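Local coordinates for protein GH127 beta-L-arabinofuranoside (Geobacillus stearothermophilus, PDB 4QK0) that probably hydrolyses beta-L-arabinofuranosides, as a family 127 glycoside hydrolase, at residues L350-K355 / Y513-R518; Y429-D434 / I446-D451; S433-V438 / E480-L485. One frame throughout, in Å; residues are numbered along the deposited sequence.

Interaction 1: residues L350-K355 / Y513-R518; sequences LEMDGK and YAYIRR
The selenium of Met352, a selenomethionine, rests over one face of the Tyr513 ring, 3.9 Å from SE to the ring centroid and displaced toward the rim at CE1 and CZ. Met352 CG lies over the same ring as a CH-pi donor, so the flexible, polarisable chain crosses the ring at about a right angle, with CG and SE both over the face. A bend at chi2 (64°) and another at chi3 (44°) curl the chain so that SE comes down on the ring. The edge of Tyr513 is occupied too: CE1 comes within 3.3 Å of Gly354 N, so the ring edge abuts the main chain just before helix 354-365 gets under way. Tyr515 meets the same methionine with its hydroxyl, OH lying 3.6 Å from Met352 CG, and a water accepts from Tyr515 OH while donating to Met352 O. Farther out, His439 ND1 hydrogen-bonds Tyr513 OH and anchors the far end of the ring. Were Tyr513 replaced by an alanine, the selenium would probably lose its aromatic partner, a gap would open beside Gly354 and His439 ND1 would be left without the hydroxyl. Asp353, at the N-cap of helix 354-365, ties the loop to the helix start: its OD1 accepts from Lys355 N at 2.9 Å. The whole is a Met-aromatic contact at a domain junction, joining the turn between two helices of the catalytic domain to a strand of the middle domain.

Interaction 2: residues Y429-D434 / I446-D451; sequences YLQTSD and IQTEID
Ile446 lays its CG2 methyl almost centrally over one face of the Tyr429 ring, 3.7 Å from the centroid and only 8° off the ring normal, a well-formed CH-pi contact. The two side chains run antiparallel alongside one another, and Ile446 CD1 thereby comes to Tyr429 CB at 3.8 Å. With CG1 anti to the backbone N (chi1 177°), the branched isoleucine sets CG2 over the ring and the CG1-CD1 arm beside its root, which suits a beta-branched residue facing an aromatic ring. Tyr429 OH is held beyond the contact by Ser444 OG and Gln459 NE2, so the tyrosine combines an apolar face with a satisfied polar end. Gln431 is oriented quite differently. Its chain bends at chi2 (66°) and turns the amide so that OE1 takes a hydrogen bond of 2.7 Å from Thr448 OG1, on a lone pair in the carbonyl plane. The amide's other end donates from NE2 to Thr432 O at 2.6 Å, and these two bonds together fix its rotation. Ile450 CG1 packs 3.4 Å from Gln431 OE1, giving the amide an apolar neighbour. The backbones themselves stay apart, with strand axes 8.9 Å from each other: strand 429-431 pairs with 436-438, whereas 444-450 lies between 15-18 and 453-461 in a second sheet, and the side chains fill the layer between.

Interaction 3: residues S433-V438 / E480-L485; sequences SDALFV and EFTLGL
Strands 436-438 and 479-486 are parallel neighbours in a mixed sheet of the middle domain, joined with Leu436 opposite Leu483, Phe437 opposite Gly484 and Val438 opposite Leu485. Three backbone hydrogen bonds carry the pairing: Leu436 N to Thr482 O at 3.0 Å, Gly484 N to Leu436 O at 2.7 Å, and Val438 N to Gly484 O at 2.8 Å. The last is the straightest at its acceptor, with a C=O...donor angle of 178°. Where the regular pairing gives out, a water takes over, donating to Asp434 O and accepting from Thr482 N. On one face of the sheet Val438 and Leu485 run alongside each other in the same direction, Val438 CG2 touching Leu485 CD2 at 3.6 Å; Leu436 and Leu483 share that face, where branched aliphatic side chains suit a buried layer. On the other face the Phe437 ring lies close beside Gly484, CD1 3.9 Å from Gly484 CA, where a beta carbon on Gly484 would collide with it. Ala435 CB and Thr482 CB come to 4.0 Å just ahead of the paired residues, small groups that fit the close backbones. Thr482 OG1 is bound by Arg517 NH1 from the adjoining strand. The chemistry is thus divided: Leu436 and Val438 are turned to strand 453-461 of the facing sheet, while Phe437 turns to Met352, with the N-H and C=O groups that join the strands already satisfied by those bonds.

In the fold
Strand 436-438 is common ground: it pairs with 429-431 of interaction 2 on one edge and, within interaction 3, with 479-486 on the other. Strand 513-517 of interaction 1 continues the same sheet, with probable hydrogen bonds from Ala514 N to Leu485 O and Ile516 N to Leu483 O, both 2.8 Å. On one side of this sheet, Met352 of the catalytic domain reaches both other contacts, its CG 3.5 Å from Phe437 CE1 and its CE 3.7 Å from Leu430 CD2. On the other, Ile450 of interaction 2 packs on Leu436 and Phe481. The centres of interactions 2 and 3 lie about 7 Å apart, and those of 1 and 2 about 13 Å.

Interaction 1: residues L350-K355 / Y513-R518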
# COMPACT_ATOMS: atom_id res chain seq x y z
N LEU A 350 -0.58 6.37 37.16
CA LEU A 350 -1.80 7.14 37.19
C LEU A 350 -3.01 6.35 37.69
O LEU A 350 -3.93 6.91 38.28
CB LEU A 350 -2.06 7.60 35.78
CG LEU A 350 -3.18 8.57 35.47
CD1 LEU A 350 -3.00 9.85 36.27
CD2 LEU A 350 -3.16 8.86 33.97
N GLU A 351 -2.99 5.05 37.46
CA GLU A 351 -4.06 4.18 37.85
C GLU A 351 -3.53 2.73 37.73
O GLU A 351 -3.03 2.29 36.67
CB GLU A 351 -5.24 4.45 36.96
CG GLU A 351 -6.51 3.66 37.26
CD GLU A 351 -7.41 3.56 36.04
OE1 GLU A 351 -7.22 4.34 35.07
OE2 GLU A 351 -8.28 2.66 36.00
N MSE A 352 -3.66 1.98 38.80
CA MSE A 352 -3.23 0.61 38.86
C MSE A 352 -4.25 -0.29 38.18
O MSE A 352 -5.17 -0.77 38.80
CB MSE A 352 -2.99 0.25 40.30
CG MSE A 352 -2.36 -1.13 40.31
SE MSE A 352 -0.57 -1.21 39.44
CE MSE A 352 0.23 0.39 40.20
N ASP A 353 -4.06 -0.51 36.88
CA ASP A 353 -4.93 -1.36 36.08
C ASP A 353 -4.05 -2.34 35.29
O ASP A 353 -3.16 -1.95 34.50
CB ASP A 353 -5.77 -0.48 35.17
CG ASP A 353 -6.84 -1.24 34.45
OD1 ASP A 353 -6.67 -2.46 34.10
OD2 ASP A 353 -7.88 -0.61 34.23
N GLY A 354 -4.27 -3.61 35.53
CA GLY A 354 -3.60 -4.68 34.83
C GLY A 354 -3.60 -4.52 33.30
O GLY A 354 -2.66 -4.94 32.66
N LYS A 355 -4.61 -3.88 32.72
CA LYS A 355 -4.63 -3.71 31.26
C LYS A 355 -3.46 -2.91 30.74
O LYS A 355 -3.02 -3.13 29.63
CB LYS A 355 -5.95 -3.14 30.78
CG LYS A 355 -6.08 -1.62 30.94
CD LYS A 355 -7.56 -1.12 30.89
CE LYS A 355 -7.70 0.31 31.40
NZ LYS A 355 -8.62 1.15 30.65
N TYR A 513 -5.41 -6.73 39.18
CA TYR A 513 -4.37 -7.02 40.22
C TYR A 513 -5.02 -7.73 41.38
O TYR A 513 -6.05 -7.30 41.87
CB TYR A 513 -3.66 -5.74 40.70
CG TYR A 513 -2.58 -5.28 39.77
CD1 TYR A 513 -2.89 -4.53 38.64
CD2 TYR A 513 -1.25 -5.67 39.95
CE1 TYR A 513 -1.92 -4.10 37.76
CE2 TYR A 513 -0.27 -5.31 39.04
CZ TYR A 513 -0.62 -4.52 37.93
OH TYR A 513 0.34 -4.11 37.05
N ALA A 514 -4.43 -8.83 41.83
CA ALA A 514 -4.87 -9.48 43.09
C ALA A 514 -4.13 -8.81 44.28
O ALA A 514 -2.89 -8.78 44.32
CB ALA A 514 -4.54 -10.97 43.04
N TYR A 515 -4.90 -8.22 45.19
CA TYR A 515 -4.34 -7.57 46.36
C TYR A 515 -4.30 -8.52 47.54
O TYR A 515 -5.33 -8.88 48.11
CB TYR A 515 -5.16 -6.36 46.70
CG TYR A 515 -4.98 -5.27 45.70
CD1 TYR A 515 -5.64 -5.31 44.47
CD2 TYR A 515 -4.18 -4.16 45.98
CE1 TYR A 515 -5.51 -4.28 43.56
CE2 TYR A 515 -4.05 -3.14 45.08
CZ TYR A 515 -4.72 -3.22 43.86
OH TYR A 515 -4.58 -2.22 42.97
N ILE A 516 -3.10 -8.98 47.87
CA ILE A 516 -2.90 -9.87 48.99
C ILE A 516 -2.29 -9.18 50.22
O ILE A 516 -1.07 -8.89 50.26
CB ILE A 516 -2.03 -11.03 48.58
CG1 ILE A 516 -2.64 -11.69 47.34
CG2 ILE A 516 -1.92 -12.03 49.76
CD1 ILE A 516 -1.85 -12.86 46.85
N ARG A 517 -3.16 -8.92 51.20
CA ARG A 517 -2.80 -8.20 52.43
C ARG A 517 -2.90 -9.17 53.61
O ARG A 517 -3.90 -9.81 53.82
CB ARG A 517 -3.69 -7.00 52.67
CG ARG A 517 -3.23 -6.14 53.84
CD ARG A 517 -3.95 -4.80 53.97
NE ARG A 517 -3.34 -3.99 55.03
CZ ARG A 517 -2.18 -3.30 54.94
NH1 ARG A 517 -1.48 -3.26 53.80
NH2 ARG A 517 -1.73 -2.62 56.00
N ARG A 518 -1.81 -9.30 54.34
CA ARG A 518 -1.68 -10.24 55.44
C ARG A 518 -0.37 -9.92 56.17
O ARG A 518 0.42 -9.05 55.72
CB ARG A 518 -1.61 -11.69 54.91
CG ARG A 518 -0.38 -12.01 54.05
CD ARG A 518 -0.49 -13.37 53.37
NE ARG A 518 -0.41 -14.46 54.35
CZ ARG A 518 0.71 -14.96 54.87
NH1 ARG A 518 1.89 -14.47 54.52
NH2 ARG A 518 0.66 -15.96 55.73
O HOH W 1 -5.72 -2.54 40.69

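Interaction 2: residues Y429-D434 / I446-D451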
# COMPACT_ATOMS: atom_id res chain seq x y z
N TYR A 429 8.68 -4.34 38.98
CA TYR A 429 8.03 -4.06 40.29
C TYR A 429 7.72 -2.59 40.43
O TYR A 429 8.38 -1.77 39.80
CB TYR A 429 8.94 -4.47 41.48
CG TYR A 429 9.40 -5.93 41.48
CD1 TYR A 429 8.59 -6.96 41.92
CD2 TYR A 429 10.67 -6.26 41.06
CE1 TYR A 429 9.02 -8.28 41.90
CE2 TYR A 429 11.11 -7.57 41.05
CZ TYR A 429 10.28 -8.57 41.47
OH TYR A 429 10.76 -9.89 41.45
N LEU A 430 6.71 -2.27 41.20
CA LEU A 430 6.49 -0.88 41.63
C LEU A 430 6.19 -0.85 43.14
O LEU A 430 5.21 -1.45 43.61
CB LEU A 430 5.34 -0.25 40.87
CG LEU A 430 5.01 1.17 41.30
CD1 LEU A 430 6.09 2.18 40.90
CD2 LEU A 430 3.66 1.59 40.73
N GLN A 431 7.03 -0.13 43.88
CA GLN A 431 6.84 0.09 45.31
C GLN A 431 6.02 1.34 45.49
O GLN A 431 6.40 2.41 45.07
CB GLN A 431 8.17 0.26 46.06
CG GLN A 431 8.01 0.49 47.56
CD GLN A 431 7.45 -0.73 48.21
OE1 GLN A 431 8.15 -1.74 48.31
NE2 GLN A 431 6.17 -0.68 48.60
N THR A 432 4.88 1.18 46.12
CA THR A 432 4.04 2.28 46.53
C THR A 432 3.90 2.22 48.07
O THR A 432 4.38 1.27 48.70
CB THR A 432 2.75 2.07 45.75
OG1 THR A 432 2.76 2.99 44.66
CG2 THR A 432 1.53 2.25 46.53
N SER A 433 3.33 3.26 48.71
CA SER A 433 3.13 3.21 50.18
C SER A 433 1.95 2.30 50.51
O SER A 433 1.91 1.66 51.54
CB SER A 433 2.92 4.60 50.77
OG SER A 433 1.68 5.13 50.35
N ASP A 434 1.00 2.22 49.59
CA ASP A 434 -0.09 1.26 49.63
C ASP A 434 0.27 -0.23 49.42
O ASP A 434 -0.47 -1.08 49.92
CB ASP A 434 -1.14 1.59 48.56
CG ASP A 434 -1.92 2.90 48.84
OD1 ASP A 434 -1.62 3.62 49.84
OD2 ASP A 434 -2.85 3.17 48.03
N ILE A 446 14.15 -8.46 44.47
CA ILE A 446 14.07 -7.06 44.82
C ILE A 446 14.21 -6.91 46.31
O ILE A 446 13.68 -7.70 47.09
CB ILE A 446 12.79 -6.40 44.33
CG1 ILE A 446 12.75 -4.95 44.79
CG2 ILE A 446 11.56 -7.16 44.79
CD1 ILE A 446 11.65 -4.14 44.18
N GLN A 447 14.97 -5.90 46.67
CA GLN A 447 15.22 -5.51 48.04
C GLN A 447 14.57 -4.15 48.19
O GLN A 447 14.99 -3.21 47.55
CB GLN A 447 16.74 -5.42 48.27
CG GLN A 447 17.14 -4.80 49.60
CD GLN A 447 16.67 -5.66 50.75
OE1 GLN A 447 15.84 -5.23 51.55
NE2 GLN A 447 17.17 -6.91 50.81
N THR A 448 13.56 -4.02 49.00
CA THR A 448 12.78 -2.79 49.02
C THR A 448 12.39 -2.47 50.46
O THR A 448 12.72 -3.20 51.37
CB THR A 448 11.57 -2.94 48.07
OG1 THR A 448 10.80 -1.72 47.98
CG2 THR A 448 10.67 -4.07 48.49
N GLU A 449 11.65 -1.38 50.64
CA GLU A 449 11.18 -0.97 51.95
C GLU A 449 9.68 -0.79 51.92
O GLU A 449 9.13 -0.08 51.06
CB GLU A 449 11.85 0.34 52.35
CG GLU A 449 13.36 0.20 52.51
CD GLU A 449 13.82 0.40 53.95
OE1 GLU A 449 13.26 1.28 54.65
OE2 GLU A 449 14.74 -0.34 54.37
N ILE A 450 9.01 -1.50 52.81
CA ILE A 450 7.55 -1.42 52.91
C ILE A 450 7.27 -1.06 54.38
O ILE A 450 7.81 -1.71 55.31
CB ILE A 450 6.85 -2.74 52.44
CG1 ILE A 450 7.54 -3.35 51.21
CG2 ILE A 450 5.38 -2.48 52.07
CD1 ILE A 450 7.02 -4.71 50.77
N ASP A 451 6.49 0.01 54.58
CA ASP A 451 6.12 0.48 55.92
C ASP A 451 7.41 0.61 56.78
O ASP A 451 7.50 0.12 57.91
CB ASP A 451 5.07 -0.47 56.56
CG ASP A 451 3.98 0.28 57.33
OD1 ASP A 451 3.48 1.30 56.81
OD2 ASP A 451 3.59 -0.16 58.44

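Interaction 3: residues S433-V438 / E480-L485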
# COMPACT_ATOMS: atom_id res chain seq x y z
N SER A 433 3.33 3.26 48.71
CA SER A 433 3.13 3.21 50.18
C SER A 433 1.95 2.30 50.51
O SER A 433 1.91 1.66 51.54
CB SER A 433 2.92 4.60 50.77
OG SER A 433 1.68 5.13 50.35
N ASP A 434 1.00 2.22 49.59
CA ASP A 434 -0.09 1.26 49.63
C ASP A 434 0.27 -0.23 49.42
O ASP A 434 -0.47 -1.08 49.92
CB ASP A 434 -1.14 1.59 48.56
CG ASP A 434 -1.92 2.90 48.84
OD1 ASP A 434 -1.62 3.62 49.84
OD2 ASP A 434 -2.85 3.17 48.03
N ALA A 435 1.34 -0.55 48.68
CA ALA A 435 1.58 -1.93 48.23
C ALA A 435 2.90 -2.12 47.48
O ALA A 435 3.47 -1.17 46.95
CB ALA A 435 0.43 -2.34 47.32
N LEU A 436 3.40 -3.35 47.45
CA LEU A 436 4.42 -3.74 46.47
C LEU A 436 3.72 -4.49 45.30
O LEU A 436 3.03 -5.50 45.52
CB LEU A 436 5.49 -4.59 47.12
CG LEU A 436 6.83 -4.85 46.40
CD1 LEU A 436 6.84 -6.18 45.74
CD2 LEU A 436 7.24 -3.78 45.41
N PHE A 437 3.81 -3.91 44.10
CA PHE A 437 3.15 -4.44 42.87
C PHE A 437 4.15 -5.23 42.03
O PHE A 437 5.27 -4.78 41.87
CB PHE A 437 2.56 -3.33 42.01
CG PHE A 437 1.39 -2.65 42.64
CD1 PHE A 437 0.15 -3.20 42.56
CD2 PHE A 437 1.57 -1.50 43.37
CE1 PHE A 437 -0.92 -2.60 43.17
CE2 PHE A 437 0.50 -0.86 43.99
CZ PHE A 437 -0.75 -1.43 43.90
N VAL A 438 3.74 -6.43 41.60
CA VAL A 438 4.48 -7.23 40.63
C VAL A 438 3.78 -7.09 39.27
O VAL A 438 2.64 -7.55 39.10
CB VAL A 438 4.54 -8.70 41.05
CG1 VAL A 438 5.47 -9.48 40.14
CG2 VAL A 438 5.08 -8.79 42.47
N GLU A 480 2.57 -6.66 58.34
CA GLU A 480 1.42 -6.61 57.50
C GLU A 480 1.70 -5.64 56.36
O GLU A 480 2.09 -4.51 56.58
CB GLU A 480 0.21 -6.16 58.30
CG GLU A 480 -1.12 -6.21 57.56
CD GLU A 480 -2.25 -5.54 58.33
OE1 GLU A 480 -2.00 -4.99 59.44
OE2 GLU A 480 -3.39 -5.54 57.81
N PHE A 481 1.55 -6.12 55.14
CA PHE A 481 1.53 -5.26 53.98
C PHE A 481 0.87 -5.99 52.80
O PHE A 481 0.57 -7.21 52.86
CB PHE A 481 2.94 -4.76 53.63
CG PHE A 481 3.94 -5.86 53.40
CD1 PHE A 481 4.09 -6.47 52.19
CD2 PHE A 481 4.73 -6.31 54.46
CE1 PHE A 481 4.98 -7.53 52.02
CE2 PHE A 481 5.64 -7.37 54.31
CZ PHE A 481 5.76 -7.97 53.08
N THR A 482 0.64 -5.22 51.74
CA THR A 482 -0.07 -5.69 50.56
C THR A 482 0.87 -5.97 49.41
O THR A 482 1.79 -5.19 49.12
CB THR A 482 -1.11 -4.69 50.15
OG1 THR A 482 -1.97 -4.47 51.25
CG2 THR A 482 -1.89 -5.23 48.98
N LEU A 483 0.73 -7.15 48.86
CA LEU A 483 1.40 -7.56 47.63
C LEU A 483 0.38 -7.52 46.52
O LEU A 483 -0.68 -8.17 46.64
CB LEU A 483 1.88 -8.99 47.75
CG LEU A 483 3.24 -9.25 47.21
CD1 LEU A 483 4.22 -8.52 48.13
CD2 LEU A 483 3.49 -10.74 47.16
N GLY A 484 0.64 -6.71 45.49
CA GLY A 484 -0.29 -6.61 44.34
C GLY A 484 0.23 -7.41 43.16
O GLY A 484 1.28 -7.11 42.66
N LEU A 485 -0.47 -8.45 42.78
CA LEU A 485 -0.02 -9.34 41.70
C LEU A 485 -0.88 -9.24 40.43
O LEU A 485 -2.06 -9.49 40.50
CB LEU A 485 -0.03 -10.78 42.19
CG LEU A 485 0.70 -10.97 43.53
CD1 LEU A 485 0.56 -12.40 43.99
CD2 LEU A 485 2.15 -10.63 43.45
O HOH W 2 1.12 -2.35 51.60